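Local coordinates for 5-formaminoimidazole-4-carboxamide-1-(beta)-D-ribofuranosyl 5'-monophosphate synthetase (Methanocaldococcus jannaschii, PDB 2R7L), which catalyses the ATP- and formate-dependent formylation of AICAR to FAICAR in purine biosynthesis, without folates, as a homohexameric member of the ATP-grasp superfamily, at residues G25-L30 with V90-F95; R117-E122 with S312-G317. One frame throughout, in Å; residues are numbered along the deposited sequence.

Interaction 1 of 2, residues G25-L30 with V90-F95; sequences GSHTSL and VPHGSF. With AMZ (aminoimidazole 4-carboxamide ribonucleotide), chain F.
The backbones of 25-30 and 90-95 come closest where His-27 faces Ser-94, their CA atoms 5.7 Å apart. Both segments are turns leading into helices, 29-38 and 93-99. With CG anti to the backbone N (chi1 -167°), the His-27 ring lies flat over the start of the second helix: Gly-93 N sits over the middle of its face, and Gly-93 CA makes a CH-pi contact 3.8 Å from the ring centroid. Chi2 (-102°) turns ND1 to Thr-28 OG1, 3.0 Å away, a hydrogen bond that restrains the ring. His-27 CB rests on a face of the His-92 ring, 3.7 Å from its centroid, while His-92 NE2 bonds to Leu-24 O. Ser-26 OG donates to Ser-94 OG at 3.2 Å, and Ser-94 OG donates to OP1 of the AMZ phosphate, modelled so short that its exact length is doubtful. The ribose oxygen O of AMZ lies at the His-27 ring edge, 3.5 Å from CD2. Replacing His-27 by an alanine is likely to open a gap between Gly-93 and the ribose and leave Thr-28 OG1 without its imidazole partner. Glu-265 of the second subunit meets the start of 29-38; the start of 93-99 contributes to the AMZ phosphate site, consistent with a Rossmann-like fold.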
# COMPACT_ATOMS: atom_id res chain seq x y z
N GLY A 25 -7.64 22.73 17.62
CA GLY A 25 -6.61 21.77 17.95
C GLY A 25 -6.77 21.11 19.31
O GLY A 25 -6.07 21.44 20.26
N SER A 26 -7.69 20.15 19.39
CA SER A 26 -7.95 19.42 20.63
C SER A 26 -8.98 18.34 20.37
O SER A 26 -9.51 18.23 19.27
CB SER A 26 -8.48 20.38 21.71
OG SER A 26 -8.58 19.71 22.95
N HIS A 27 -9.28 17.57 21.42
CA HIS A 27 -10.37 16.59 21.41
C HIS A 27 -10.13 15.41 20.47
O HIS A 27 -9.76 14.33 20.92
CB HIS A 27 -11.70 17.25 21.07
CG HIS A 27 -12.89 16.39 21.35
ND1 HIS A 27 -13.57 15.71 20.36
CD2 HIS A 27 -13.51 16.08 22.52
CE1 HIS A 27 -14.56 15.03 20.90
NE2 HIS A 27 -14.55 15.23 22.21
N THR A 28 -10.36 15.62 19.17
CA THR A 28 -10.19 14.59 18.15
C THR A 28 -9.53 15.15 16.89
O THR A 28 -9.55 14.52 15.84
CB THR A 28 -11.54 13.98 17.76
OG1 THR A 28 -12.53 15.02 17.65
CG2 THR A 28 -12.01 12.95 18.80
N SER A 29 -8.94 16.34 17.00
CA SER A 29 -8.45 17.05 15.81
C SER A 29 -7.35 16.29 15.06
O SER A 29 -7.27 16.37 13.84
CB SER A 29 -7.98 18.45 16.18
OG SER A 29 -6.79 18.38 16.94
N LEU A 30 -6.52 15.55 15.78
CA LEU A 30 -5.40 14.85 15.15
C LEU A 30 -5.81 13.99 13.96
O LEU A 30 -5.15 14.04 12.92
CB LEU A 30 -4.60 14.02 16.15
CG LEU A 30 -3.66 14.84 17.04
CD1 LEU A 30 -2.97 13.95 18.06
CD2 LEU A 30 -2.65 15.57 16.19
N VAL A 90 -15.09 21.36 11.16
CA VAL A 90 -15.57 20.10 11.74
C VAL A 90 -15.68 20.27 13.26
O VAL A 90 -14.68 20.47 13.94
CB VAL A 90 -14.66 18.91 11.36
CG1 VAL A 90 -15.12 17.63 12.08
CG2 VAL A 90 -14.67 18.70 9.85
N PRO A 91 -16.91 20.21 13.78
CA PRO A 91 -17.13 20.48 15.19
C PRO A 91 -16.81 19.27 16.07
O PRO A 91 -16.94 18.12 15.64
CB PRO A 91 -18.63 20.78 15.25
CG PRO A 91 -19.20 19.93 14.18
CD PRO A 91 -18.17 19.89 13.07
N HIS A 92 -16.38 19.55 17.29
CA HIS A 92 -16.15 18.52 18.28
C HIS A 92 -16.29 19.05 19.71
O HIS A 92 -16.45 20.25 19.93
CB HIS A 92 -14.78 17.86 18.07
CG HIS A 92 -13.63 18.81 18.16
ND1 HIS A 92 -13.41 19.61 19.26
CD2 HIS A 92 -12.61 19.05 17.31
CE1 HIS A 92 -12.31 20.32 19.07
NE2 HIS A 92 -11.80 20.00 17.89
N GLY A 93 -16.23 18.13 20.68
CA GLY A 93 -16.41 18.44 22.10
C GLY A 93 -15.76 19.72 22.59
O GLY A 93 -16.44 20.60 23.12
N SER A 94 -14.44 19.81 22.43
CA SER A 94 -13.68 20.96 22.92
C SER A 94 -14.06 22.24 22.19
O SER A 94 -13.97 23.33 22.77
CB SER A 94 -12.18 20.74 22.76
OG SER A 94 -11.72 19.69 23.57
N PHE A 95 -14.44 22.11 20.93
CA PHE A 95 -14.79 23.27 20.13
C PHE A 95 -16.10 23.88 20.60
O PHE A 95 -16.19 25.09 20.81
CB PHE A 95 -14.90 22.92 18.64
CG PHE A 95 -15.52 24.00 17.82
CD1 PHE A 95 -14.82 25.17 17.54
CD2 PHE A 95 -16.81 23.87 17.34
CE1 PHE A 95 -15.39 26.18 16.79
CE2 PHE A 95 -17.39 24.88 16.59
CZ PHE A 95 -16.68 26.03 16.31
O5 AMZ F . -11.07 10.39 24.93
C6 AMZ F . -12.26 10.61 25.17
N2 AMZ F . -13.19 9.66 25.25
C3A AMZ F . -12.75 12.02 25.42
C7A AMZ F . -14.02 12.40 25.82
N3 AMZ F . -15.07 11.61 26.06
N1 AMZ F . -12.01 13.12 25.30
C5 AMZ F . -12.80 14.16 25.61
N AMZ F . -14.02 13.72 25.92
C1 AMZ F . -15.18 14.56 26.31
C2 AMZ F . -15.24 14.84 27.81
C3 AMZ F . -14.68 16.24 27.94
O2 AMZ F . -15.37 16.94 28.98
O1 AMZ F . -16.62 14.82 28.20
O AMZ F . -14.95 15.82 25.65
C AMZ F . -15.07 16.88 26.60
C4 AMZ F . -14.07 17.97 26.17
O3 AMZ F . -12.75 17.44 26.11
P AMZ F . -11.54 18.28 26.69
OP1 AMZ F . -11.25 19.54 25.96
O4 AMZ F . -11.87 18.59 28.23
OP2 AMZ F . -10.25 17.31 26.69

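Interaction 2 of 2, residues R117-E122 with S312-G317; sequences RILRWE and SARVDG. With AMZ (aminoimidazole 4-carboxamide ribonucleotide), chain F.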
# COMPACT_ATOMS: atom_id res chain seq x y z
N ARG A 117 -28.34 22.27 14.53
CA ARG A 117 -29.44 22.33 15.48
C ARG A 117 -29.36 21.20 16.51
O ARG A 117 -29.71 21.38 17.68
CB ARG A 117 -30.79 22.26 14.76
CG ARG A 117 -31.06 23.39 13.75
CD ARG A 117 -31.42 24.71 14.43
NE ARG A 117 -30.26 25.61 14.53
CZ ARG A 117 -30.30 26.82 15.07
NH1 ARG A 117 -31.43 27.31 15.56
NH2 ARG A 117 -29.19 27.56 15.11
N ILE A 118 -28.88 20.04 16.08
CA ILE A 118 -28.93 18.84 16.90
C ILE A 118 -27.85 18.80 17.97
O ILE A 118 -27.86 17.94 18.85
CB ILE A 118 -28.90 17.56 16.04
CG1 ILE A 118 -29.63 16.42 16.76
CG2 ILE A 118 -27.48 17.18 15.66
CD1 ILE A 118 -29.65 15.14 16.00
N LEU A 119 -26.92 19.74 17.93
CA LEU A 119 -25.88 19.81 18.94
C LEU A 119 -26.48 20.16 20.30
O LEU A 119 -25.87 19.93 21.34
CB LEU A 119 -24.81 20.83 18.54
CG LEU A 119 -24.00 20.55 17.26
CD1 LEU A 119 -22.93 21.61 17.06
CD2 LEU A 119 -23.38 19.17 17.28
N ARG A 120 -27.68 20.73 20.27
CA ARG A 120 -28.36 21.14 21.49
C ARG A 120 -29.02 19.93 22.14
O ARG A 120 -29.15 19.86 23.36
CB ARG A 120 -29.39 22.22 21.18
CG ARG A 120 -29.60 23.18 22.33
CD ARG A 120 -30.56 24.28 21.98
NE ARG A 120 -29.92 25.55 21.64
CZ ARG A 120 -29.02 26.17 22.41
NH1 ARG A 120 -28.52 27.33 22.01
NH2 ARG A 120 -28.62 25.64 23.55
N TRP A 121 -29.43 18.97 21.32
CA TRP A 121 -30.03 17.75 21.82
C TRP A 121 -29.02 16.81 22.48
O TRP A 121 -29.40 15.80 23.08
CB TRP A 121 -30.77 17.04 20.70
CG TRP A 121 -32.07 17.70 20.35
CD1 TRP A 121 -32.24 18.98 19.89
CD2 TRP A 121 -33.37 17.12 20.43
NE1 TRP A 121 -33.58 19.23 19.69
CE2 TRP A 121 -34.29 18.11 20.01
CE3 TRP A 121 -33.86 15.87 20.82
CZ2 TRP A 121 -35.67 17.87 19.97
CZ3 TRP A 121 -35.22 15.64 20.77
CH2 TRP A 121 -36.11 16.63 20.35
N GLU A 122 -27.73 17.14 22.38
CA GLU A 122 -26.69 16.33 23.02
C GLU A 122 -26.24 17.00 24.31
O GLU A 122 -25.58 16.38 25.14
CB GLU A 122 -25.49 16.13 22.09
CG GLU A 122 -24.61 17.36 21.94
CD GLU A 122 -23.25 17.08 21.30
OE1 GLU A 122 -22.45 18.03 21.16
OE2 GLU A 122 -22.99 15.91 20.93
N SER A 312 -23.55 11.13 21.72
CA SER A 312 -23.07 12.37 21.13
C SER A 312 -23.68 12.52 19.74
O SER A 312 -24.03 11.53 19.10
CB SER A 312 -21.55 12.38 21.03
OG SER A 312 -20.97 12.07 22.29
N ALA A 313 -23.82 13.77 19.28
CA ALA A 313 -24.44 14.04 17.99
C ALA A 313 -23.38 14.49 17.00
O ALA A 313 -23.67 14.77 15.84
CB ALA A 313 -25.53 15.09 18.14
N ARG A 314 -22.14 14.57 17.49
CA ARG A 314 -20.99 14.79 16.63
C ARG A 314 -19.90 13.78 17.01
O ARG A 314 -20.19 12.76 17.63
CB ARG A 314 -20.50 16.23 16.74
CG ARG A 314 -20.66 16.83 18.11
CD ARG A 314 -19.70 16.20 19.08
NE ARG A 314 -19.97 16.63 20.44
CZ ARG A 314 -19.22 16.31 21.49
NH1 ARG A 314 -19.55 16.74 22.70
NH2 ARG A 314 -18.15 15.55 21.32
N VAL A 315 -18.66 14.05 16.63
CA VAL A 315 -17.60 13.07 16.84
C VAL A 315 -17.26 12.93 18.32
O VAL A 315 -17.07 13.93 19.01
CB VAL A 315 -16.34 13.41 16.00
CG1 VAL A 315 -15.69 14.71 16.47
CG2 VAL A 315 -15.35 12.24 16.00
N ASP A 316 -17.22 11.69 18.80
CA ASP A 316 -16.85 11.38 20.18
C ASP A 316 -15.34 11.15 20.33
O ASP A 316 -14.68 10.62 19.43
CB ASP A 316 -17.62 10.14 20.67
CG ASP A 316 -17.23 9.72 22.08
OD1 ASP A 316 -17.93 10.10 23.04
OD2 ASP A 316 -16.21 9.01 22.24
N GLY A 317 -14.80 11.53 21.49
CA GLY A 317 -13.36 11.44 21.74
C GLY A 317 -12.76 10.06 21.57
O GLY A 317 -11.56 9.93 21.32
O5 AMZ F . -11.07 10.39 24.93
C6 AMZ F . -12.26 10.61 25.17
N2 AMZ F . -13.19 9.66 25.25
C3A AMZ F . -12.75 12.02 25.42
C7A AMZ F . -14.02 12.40 25.82
N3 AMZ F . -15.07 11.61 26.06
N1 AMZ F . -12.01 13.12 25.30
C5 AMZ F . -12.80 14.16 25.61
N AMZ F . -14.02 13.72 25.92
C1 AMZ F . -15.18 14.56 26.31
C2 AMZ F . -15.24 14.84 27.81
C3 AMZ F . -14.68 16.24 27.94
O2 AMZ F . -15.37 16.94 28.98
O1 AMZ F . -16.62 14.82 28.20
O AMZ F . -14.95 15.82 25.65
C AMZ F . -15.07 16.88 26.60
C4 AMZ F . -14.07 17.97 26.17
O3 AMZ F . -12.75 17.44 26.11
P AMZ F . -11.54 18.28 26.69
OP1 AMZ F . -11.25 19.54 25.96
O4 AMZ F . -11.87 18.59 28.23
OP2 AMZ F . -10.25 17.31 26.69
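An extended glutamate and a bent arginine meet between the segments. In Glu-122, CG sits between the backbone N and the carbonyl carbon (chi1 74°), and the chain then runs extended, carrying the carboxylate across to 312-317. Arg-314 starts from the same kind of first torsion and folds again at chi2 (70°), which turns NE back to the carboxylate. The two side chains cross at about a right angle, with carboxylate and guanidinium planes nearly perpendicular. Arg-314 NE points along the guanidinium plane to the syn lone pair of Glu-122 OE1, 2.9 Å away, in an almost straight bond that is also a salt bridge. The other oxygen, Glu-122 OE2, accepts the Ala-313 N-H at 2.8 Å, on its anti side and somewhat out of the carboxylate plane. One carboxylate therefore grips both a backbone amide and the neighbouring arginine, which limits its freedom to turn. At the far end of the guanidinium, Arg-314 NH2 reaches Val-315 O at 3.0 Å; bonds at NE and NH2, both near the guanidinium plane, restrain its rotation. The positive charge would be expected to favour an ionised Glu-122.

Apolar contacts flank this polar centre. Ala-313 CB fits against Ile-118, 3.8 Å from its CG2, and Leu-119 CD2 lies 3.7 Å from Arg-314 CG, packing on the aliphatic part of the arginine.

Farther along, Asp-316 pairs with Arg-228, and Gly-317 belongs to the AMZ pocket. Segment 312-317 leaves the end of strand 306-312, where Ser-312 touches Gln-297 of the adjacent strand 292-300. Segment 117-122 lies between helices 101-106 and 125-135; Leu-119 packs on Leu-101, while Ile-96 of helix 93-99 touches Leu-119, Glu-122 and Arg-314.

Interaction 1 closes before interaction 2 opens along the chain, yet their centres are only 12 Å apart and both touch the same AMZ. Interaction 1 joins turns beyond two strands of the parallel sheet in the N-terminal region; interaction 2 ties the connection between helices 101-106 and 125-135 to the end of strand 306-312, an outer strand of the five-stranded antiparallel sheet. They meet in packing contact: Gly-93 N lies 3.3 Å from Arg-314 NH2, and His-27 CE1 3.3 Å from Val-315 O. Helix 93-99 begins in interaction 1 and packs against interaction 2 through Ile-96. This places AMZ at what is probably the junction of the Rossmann-like and ATP-grasp parts, with Arg-264 and Ser-266 of the second subunit also bonding to it.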